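PDB 1PZ7: agrin from Gallus gallus, which organises the neuromuscular synapse from the basal lamina by promoting acetylcholine receptor clustering, an activity modulated by alternative splicing and calcium binding. Local coordinates for residues A[9-21]-A[169-181]. Residues are numbered along the deposited sequence; the frame is centred on the assembly and turned at random.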
ATOM      1  N   ALA A   9      13.974 -16.996  -6.670  1.00 29.57           N
ATOM      2  CA  ALA A   9      14.840 -18.126  -6.997  1.00 29.22           C
ATOM      3  C   ALA A   9      14.316 -19.428  -6.379  1.00 29.02           C
ATOM      4  O   ALA A   9      15.067 -20.390  -6.208  1.00 29.44           O
ATOM      5  CB  ALA A   9      16.267 -17.854  -6.545  1.00 29.21           C
ATOM      6  N   GLY A  10      13.026 -19.455  -6.052  1.00 28.54           N
ATOM      7  CA  GLY A  10      12.397 -20.631  -5.479  1.00 28.03           C
ATOM      8  C   GLY A  10      10.930 -20.406  -5.153  1.00 27.40           C
ATOM      9  O   GLY A  10      10.593 -20.024  -4.032  1.00 27.93           O
ATOM     10  N   ASP A  11      10.062 -20.648  -6.135  1.00 26.45           N
ATOM     11  CA  ASP A  11       8.609 -20.505  -5.977  1.00 25.45           C
ATOM     12  C   ASP A  11       8.143 -19.047  -5.964  1.00 23.75           C
ATOM     13  O   ASP A  11       7.986 -18.449  -7.021  1.00 23.94           O
ATOM     14  CB  ASP A  11       8.098 -21.258  -4.743  1.00 25.80           C
ATOM     15  CG  ASP A  11       7.854 -22.729  -5.020  1.00 27.00           C
ATOM     16  OD1 ASP A  11       7.503 -23.463  -4.069  1.00 28.68           O
ATOM     17  OD2 ASP A  11       7.981 -23.239  -6.154  1.00 29.58           O
ATOM     18  N   ALA A  12       7.908 -18.474  -4.787  1.00 22.01           N
ATOM     19  CA  ALA A  12       7.458 -17.088  -4.712  1.00 20.51           C
ATOM     20  C   ALA A  12       8.598 -16.129  -5.023  1.00 19.13           C
ATOM     21  O   ALA A  12       9.636 -16.159  -4.366  1.00 19.19           O
ATOM     22  CB  ALA A  12       6.901 -16.791  -3.337  1.00 20.58           C
ATOM     23  N   GLU A  13       8.403 -15.276  -6.023  1.00 17.38           N
ATOM     24  CA  GLU A  13       9.413 -14.288  -6.373  1.00 16.30           C
ATOM     25  C   GLU A  13       9.356 -13.138  -5.372  1.00 15.13           C
ATOM     26  O   GLU A  13       8.402 -12.365  -5.366  1.00 15.15           O
ATOM     27  CB  GLU A  13       9.194 -13.770  -7.792  1.00 16.32           C
ATOM     28  CG  GLU A  13      10.123 -12.632  -8.164  1.00 16.73           C
ATOM     29  CD  GLU A  13      10.393 -12.550  -9.653  1.00 16.85           C
ATOM     30  OE1 GLU A  13      11.541 -12.237 -10.036  1.00 18.06           O
ATOM     31  OE2 GLU A  13       9.460 -12.795 -10.441  1.00 17.86           O
ATOM     32  N   ALA A  14      10.372 -13.047  -4.517  1.00 13.66           N
ATOM     33  CA  ALA A  14      10.425 -12.009  -3.490  1.00 12.54           C
ATOM     34  C   ALA A  14      11.396 -10.912  -3.896  1.00 11.63           C
ATOM     35  O   ALA A  14      12.559 -11.176  -4.188  1.00 11.28           O
ATOM     36  CB  ALA A  14      10.831 -12.606  -2.161  1.00 12.65           C
ATOM     37  N   ILE A  15      10.902  -9.679  -3.904  1.00 10.16           N
ATOM     38  CA  ILE A  15      11.691  -8.526  -4.316  1.00  9.95           C
ATOM     39  C   ILE A  15      12.178  -7.738  -3.103  1.00  9.35           C
ATOM     40  O   ILE A  15      11.440  -7.543  -2.140  1.00  9.14           O
ATOM     41  CB  ILE A  15      10.845  -7.636  -5.249  1.00  9.84           C
ATOM     42  CG1 ILE A  15      10.459  -8.413  -6.516  1.00 10.87           C
ATOM     43  CG2 ILE A  15      11.587  -6.359  -5.600  1.00  9.81           C
ATOM     44  CD1 ILE A  15      11.634  -8.956  -7.301  1.00 11.90           C
ATOM     45  N   ALA A  16      13.428  -7.289  -3.169  1.00  9.08           N
ATOM     46  CA  ALA A  16      14.056  -6.553  -2.082  1.00  9.17           C
ATOM     47  C   ALA A  16      13.931  -5.055  -2.296  1.00  8.89           C
ATOM     48  O   ALA A  16      14.013  -4.572  -3.426  1.00  8.79           O
ATOM     49  CB  ALA A  16      15.517  -6.938  -1.960  1.00  9.29           C
ATOM     50  N   PHE A  17      13.743  -4.340  -1.191  1.00  8.62           N
ATOM     51  CA  PHE A  17      13.616  -2.890  -1.175  1.00  8.45           C
ATOM     52  C   PHE A  17      14.692  -2.351  -0.245  1.00  8.38           C
ATOM     53  O   PHE A  17      14.793  -2.781   0.903  1.00  8.45           O
ATOM     54  CB  PHE A  17      12.217  -2.495  -0.696  1.00  8.35           C
ATOM     55  CG  PHE A  17      11.135  -2.864  -1.666  1.00  8.95           C
ATOM     56  CD1 PHE A  17      10.560  -1.903  -2.478  1.00  9.33           C
ATOM     57  CD2 PHE A  17      10.722  -4.180  -1.799  1.00  9.52           C
ATOM     58  CE1 PHE A  17       9.584  -2.248  -3.387  1.00  9.42           C
ATOM     59  CE2 PHE A  17       9.750  -4.522  -2.706  1.00 10.27           C
ATOM     60  CZ  PHE A  17       9.181  -3.557  -3.501  1.00 10.49           C
ATOM     61  N   ASP A  18      15.508  -1.424  -0.742  1.00  8.36           N
ATOM     62  CA  ASP A  18      16.650  -0.935   0.028  1.00  8.65           C
ATOM     63  C   ASP A  18      16.455   0.434   0.672  1.00  8.75           C
ATOM     64  O   ASP A  18      17.390   0.976   1.252  1.00  8.64           O
ATOM     65  CB  ASP A  18      17.897  -0.909  -0.858  1.00  8.40           C
ATOM     66  CG  ASP A  18      17.829   0.149  -1.945  1.00  9.00           C
ATOM     67  OD1 ASP A  18      18.793   0.240  -2.735  1.00 10.69           O
ATOM     68  OD2 ASP A  18      16.869   0.934  -2.078  1.00  9.08           O
ATOM     69  N   GLY A  19      15.252   0.987   0.583  1.00  9.25           N
ATOM     70  CA  GLY A  19      14.986   2.303   1.143  1.00  9.62           C
ATOM     71  C   GLY A  19      14.808   3.370   0.077  1.00 10.14           C
ATOM     72  O   GLY A  19      14.166   4.393   0.323  1.00 10.12           O
ATOM     73  N   ARG A  20      15.401   3.150  -1.093  1.00 10.67           N
ATOM     74  CA  ARG A  20      15.232   4.054  -2.228  1.00 11.59           C
ATOM     75  C   ARG A  20      14.415   3.377  -3.316  1.00 12.18           C
ATOM     76  O   ARG A  20      14.045   4.006  -4.310  1.00 14.02           O
ATOM     77  CB  ARG A  20      16.581   4.430  -2.823  1.00 11.78           C
ATOM     78  CG  ARG A  20      17.475   5.228  -1.929  1.00 12.28           C
ATOM     79  CD  ARG A  20      18.877   5.320  -2.485  1.00 12.80           C
ATOM     80  NE  ARG A  20      19.483   3.992  -2.581  1.00 13.13           N
ATOM     81  CZ  ARG A  20      20.488   3.667  -3.385  1.00 13.52           C
ATOM     82  NH1 ARG A  20      21.031   4.567  -4.198  1.00 13.34           N
ATOM     83  NH2 ARG A  20      20.953   2.428  -3.376  1.00 13.92           N
ATOM     84  N   THR A  21      14.170   2.085  -3.141  1.00 12.18           N
ATOM     85  CA  THR A  21      13.426   1.295  -4.105  1.00 12.04           C
ATOM     86  C   THR A  21      11.952   1.584  -4.028  1.00 12.20           C
ATOM     87  O   THR A  21      11.345   1.481  -2.970  1.00 12.13           O
ATOM     88  CB  THR A  21      13.584  -0.204  -3.802  1.00 12.17           C
ATOM     89  OG1 THR A  21      14.962  -0.538  -3.619  1.00 11.86           O
ATOM     90  CG2 THR A  21      13.118  -1.055  -4.990  1.00 12.15           C
ATOM     91  N   SER A 169       7.154   9.088   4.551  1.00 12.08           N
ATOM     92  CA  SER A 169       8.213   9.664   3.718  1.00 12.11           C
ATOM     93  C   SER A 169       9.468   8.807   3.791  1.00 11.42           C
ATOM     94  O   SER A 169      10.532   9.196   3.312  1.00 12.06           O
ATOM     95  CB  SER A 169       8.553  11.082   4.181  1.00 12.38           C
ATOM     96  OG  SER A 169       7.405  11.909   4.180  1.00 14.42           O
ATOM     97  N   THR A 170       9.333   7.638   4.403  1.00 10.30           N
ATOM     98  CA  THR A 170      10.442   6.731   4.612  1.00  9.94           C
ATOM     99  C   THR A 170      10.332   5.535   3.685  1.00  9.26           C
ATOM    100  O   THR A 170       9.345   4.819   3.712  1.00  9.11           O
ATOM    101  CB  THR A 170      10.424   6.246   6.069  1.00  9.75           C
ATOM    102  OG1 THR A 170      10.480   7.374   6.958  1.00 10.36           O
ATOM    103  CG2 THR A 170      11.666   5.426   6.390  1.00 10.09           C
ATOM    104  N   GLY A 171      11.349   5.313   2.865  1.00  8.68           N
ATOM    105  CA  GLY A 171      11.348   4.176   1.968  1.00  8.62           C
ATOM    106  C   GLY A 171      11.366   2.871   2.738  1.00  8.28           C
ATOM    107  O   GLY A 171      12.063   2.744   3.738  1.00  8.58           O
ATOM    108  N   PHE A 172      10.582   1.906   2.275  1.00  7.93           N
ATOM    109  CA  PHE A 172      10.525   0.598   2.902  1.00  8.02           C
ATOM    110  C   PHE A 172      11.842  -0.140   2.717  1.00  7.87           C
ATOM    111  O   PHE A 172      12.412  -0.143   1.628  1.00  8.35           O
ATOM    112  CB  PHE A 172       9.408  -0.228   2.272  1.00  8.27           C
ATOM    113  CG  PHE A 172       9.338  -1.640   2.771  1.00  8.25           C
ATOM    114  CD1 PHE A 172       9.595  -2.696   1.922  1.00  8.14           C
ATOM    115  CD2 PHE A 172       8.992  -1.915   4.081  1.00  8.64           C
ATOM    116  CE1 PHE A 172       9.521  -4.004   2.369  1.00  9.54           C
ATOM    117  CE2 PHE A 172       8.919  -3.221   4.537  1.00  8.95           C
ATOM    118  CZ  PHE A 172       9.184  -4.267   3.675  1.00  8.67           C
ATOM    119  N   ILE A 173      12.329  -0.758   3.787  1.00  7.89           N
ATOM    120  CA  ILE A 173      13.499  -1.624   3.698  1.00  7.78           C
ATOM    121  C   ILE A 173      13.038  -3.016   4.101  1.00  7.88           C
ATOM    122  O   ILE A 173      12.581  -3.228   5.227  1.00  7.78           O
ATOM    123  CB  ILE A 173      14.645  -1.156   4.605  1.00  7.79           C
ATOM    124  CG1 ILE A 173      15.119   0.231   4.171  1.00  7.54           C
ATOM    125  CG2 ILE A 173      15.790  -2.178   4.552  1.00  7.35           C
ATOM    126  CD1 ILE A 173      16.167   0.845   5.075  1.00  7.66           C
ATOM    127  N   GLY A 174      13.137  -3.962   3.179  1.00  7.81           N
ATOM    128  CA  GLY A 174      12.696  -5.318   3.440  1.00  8.45           C
ATOM    129  C   GLY A 174      12.346  -6.007   2.141  1.00  8.52           C
ATOM    130  O   GLY A 174      12.811  -5.612   1.071  1.00  8.99           O
ATOM    131  N   CYS A 175      11.528  -7.049   2.225  1.00  8.83           N
ATOM    132  CA  CYS A 175      11.127  -7.786   1.042  1.00  9.48           C
ATOM    133  C   CYS A 175       9.625  -7.886   0.929  1.00  8.93           C
ATOM    134  O   CYS A 175       8.919  -7.885   1.940  1.00  9.25           O
ATOM    135  CB  CYS A 175      11.703  -9.188   1.087  1.00  9.73           C
ATOM    136  SG  CYS A 175      13.500  -9.228   1.117  1.00 12.94           S
ATOM    137  N   ILE A 176       9.147  -7.974  -0.310  1.00  8.63           N
ATOM    138  CA  ILE A 176       7.721  -8.108  -0.582  1.00  8.69           C
ATOM    139  C   ILE A 176       7.496  -9.206  -1.610  1.00  8.53           C
ATOM    140  O   ILE A 176       8.285  -9.378  -2.533  1.00  8.64           O
ATOM    141  CB  ILE A 176       7.144  -6.781  -1.112  1.00  8.87           C
ATOM    142  CG1 ILE A 176       7.406  -5.657  -0.103  1.00  9.21           C
ATOM    143  CG2 ILE A 176       5.651  -6.931  -1.395  1.00  8.90           C
ATOM    144  CD1 ILE A 176       6.935  -4.305  -0.551  1.00  9.75           C
ATOM    145  N   ARG A 177       6.409  -9.948  -1.444  1.00  8.31           N
ATOM    146  CA  ARG A 177       6.029 -10.975  -2.404  1.00  8.29           C
ATOM    147  C   ARG A 177       4.517 -11.131  -2.429  1.00  8.23           C
ATOM    148  O   ARG A 177       3.817 -10.700  -1.512  1.00  7.87           O
ATOM    149  CB  ARG A 177       6.678 -12.316  -2.051  1.00  8.29           C
ATOM    150  CG  ARG A 177       6.046 -13.017  -0.861  1.00  8.73           C
ATOM    151  CD  ARG A 177       6.841 -14.211  -0.348  1.00  9.51           C
ATOM    152  NE  ARG A 177       6.141 -14.878   0.748  1.00 10.48           N
ATOM    153  CZ  ARG A 177       6.651 -15.852   1.491  1.00 11.47           C
ATOM    154  NH1 ARG A 177       5.925 -16.387   2.463  1.00 12.22           N
ATOM    155  NH2 ARG A 177       7.881 -16.296   1.268  1.00 12.21           N
ATOM    156  N   ASP A 178       4.032 -11.742  -3.502  1.00  8.12           N
ATOM    157  CA  ASP A 178       2.620 -12.099  -3.652  1.00  8.62           C
ATOM    158  C   ASP A 178       1.658 -10.954  -3.371  1.00  8.72           C
ATOM    159  O   ASP A 178       0.783 -11.036  -2.498  1.00  8.69           O
ATOM    160  CB  ASP A 178       2.305 -13.298  -2.760  1.00  8.53           C
ATOM    161  CG  ASP A 178       3.032 -14.546  -3.204  1.00  9.08           C
ATOM    162  OD1 ASP A 178       3.249 -15.450  -2.370  1.00 10.19           O
ATOM    163  OD2 ASP A 178       3.414 -14.714  -4.383  1.00 10.37           O
ATOM    164  N   VAL A 179       1.826  -9.877  -4.128  1.00  9.05           N
ATOM    165  CA  VAL A 179       0.981  -8.705  -3.990  1.00  8.99           C
ATOM    166  C   VAL A 179      -0.261  -8.854  -4.865  1.00  8.92           C
ATOM    167  O   VAL A 179      -0.158  -9.035  -6.081  1.00  9.64           O
ATOM    168  CB  VAL A 179       1.734  -7.416  -4.369  1.00  9.15           C
ATOM    169  CG1 VAL A 179       0.849  -6.195  -4.179  1.00  9.23           C
ATOM    170  CG2 VAL A 179       3.007  -7.277  -3.542  1.00  9.04           C
ATOM    171  N   ILE A 180      -1.428  -8.800  -4.230  1.00  8.82           N
ATOM    172  CA  ILE A 180      -2.701  -8.909  -4.928  1.00  9.09           C
ATOM    173  C   ILE A 180      -3.453  -7.604  -4.739  1.00  8.76           C
ATOM    174  O   ILE A 180      -3.758  -7.211  -3.612  1.00  9.08           O
ATOM    175  CB  ILE A 180      -3.547 -10.073  -4.378  1.00  9.22           C
ATOM    176  CG1 ILE A 180      -2.698 -11.335  -4.167  1.00 10.39           C
ATOM    177  CG2 ILE A 180      -4.745 -10.341  -5.295  1.00  9.35           C
ATOM    178  CD1 ILE A 180      -2.069 -11.899  -5.406  1.00 11.71           C
ATOM    179  N   VAL A 181      -3.749  -6.933  -5.846  1.00  8.80           N
ATOM    180  CA  VAL A 181      -4.468  -5.669  -5.813  1.00  9.30           C
ATOM    181  C   VAL A 181      -5.784  -5.845  -6.549  1.00  9.40           C
ATOM    182  O   VAL A 181      -5.797  -6.182  -7.724  1.00  9.00           O
ATOM    183  CB  VAL A 181      -3.657  -4.554  -6.486  1.00  9.39           C
ATOM    184  CG1 VAL A 181      -4.415  -3.230  -6.441  1.00  9.71           C
ATOM    185  CG2 VAL A 181      -2.286  -4.420  -5.829  1.00 10.21           C
TER
HETATM  186  O   HOH W   1       9.728 -16.000  -1.062  1.00 27.24           O
HETATM  187  O   HOH W   2       5.737 -11.928  -5.931  1.00 19.17           O
HETATM  188  O   HOH W   3      12.616   1.297  -0.671  1.00 15.26           O
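Gly174 O accepts a 2.8 Å hydrogen bond from Phe17 N. Phe17 O takes the return bond from Gly174 N. Two residues away, Ile15 and Ile176 form a second hydrogen-bonded pair, with Ile15 N to Ile176 O and Ile176 N to Ile15 O both at 3.0 Å. Between them sits the non-hydrogen-bonded pair Ala16 and Cys175. Strands 15-18 and 175-181 thus run antiparallel, the N-to-C directions of these short segments 150° apart.

Phe17 is the main aromatic residue of the contact. With chi1 at -68° its ring swings to the backbone N side and offers one face to Ile176. Ile176 CD1 sits over that face, 4.0 Å from the Phe17 ring centroid, as a CH-pi contact. Phe172 turns its edge toward the face of Phe17 in an offset edge-to-face pair, with planes at 60°. Phe172 CD1 lies 3.7 Å from Phe17 CB.

On the N-terminal side of Ile15, water bridges the segments. One water donates to Glu13 O at 2.8 Å and accepts from Asp178 N. The aliphatic part of Arg177 packs against Ala12, Arg177 CD to Ala12 CB 3.9 Å.

Strand 15-18 extends a sheet of the laminin G β-sandwich by pairing with 175-181, which also pairs with strand 45-58. Phe17 and Ile176 reach Leu152 of strand 149-152 in the other sheet, and Phe17 also meets Met23 of strand 23-26. Cys175 is disulfide-bonded to Cys201, and Ala14 and Ala16 make backbone hydrogen bonds to Cys201 and Leu199, so the C-terminal segment borders strand 15-18.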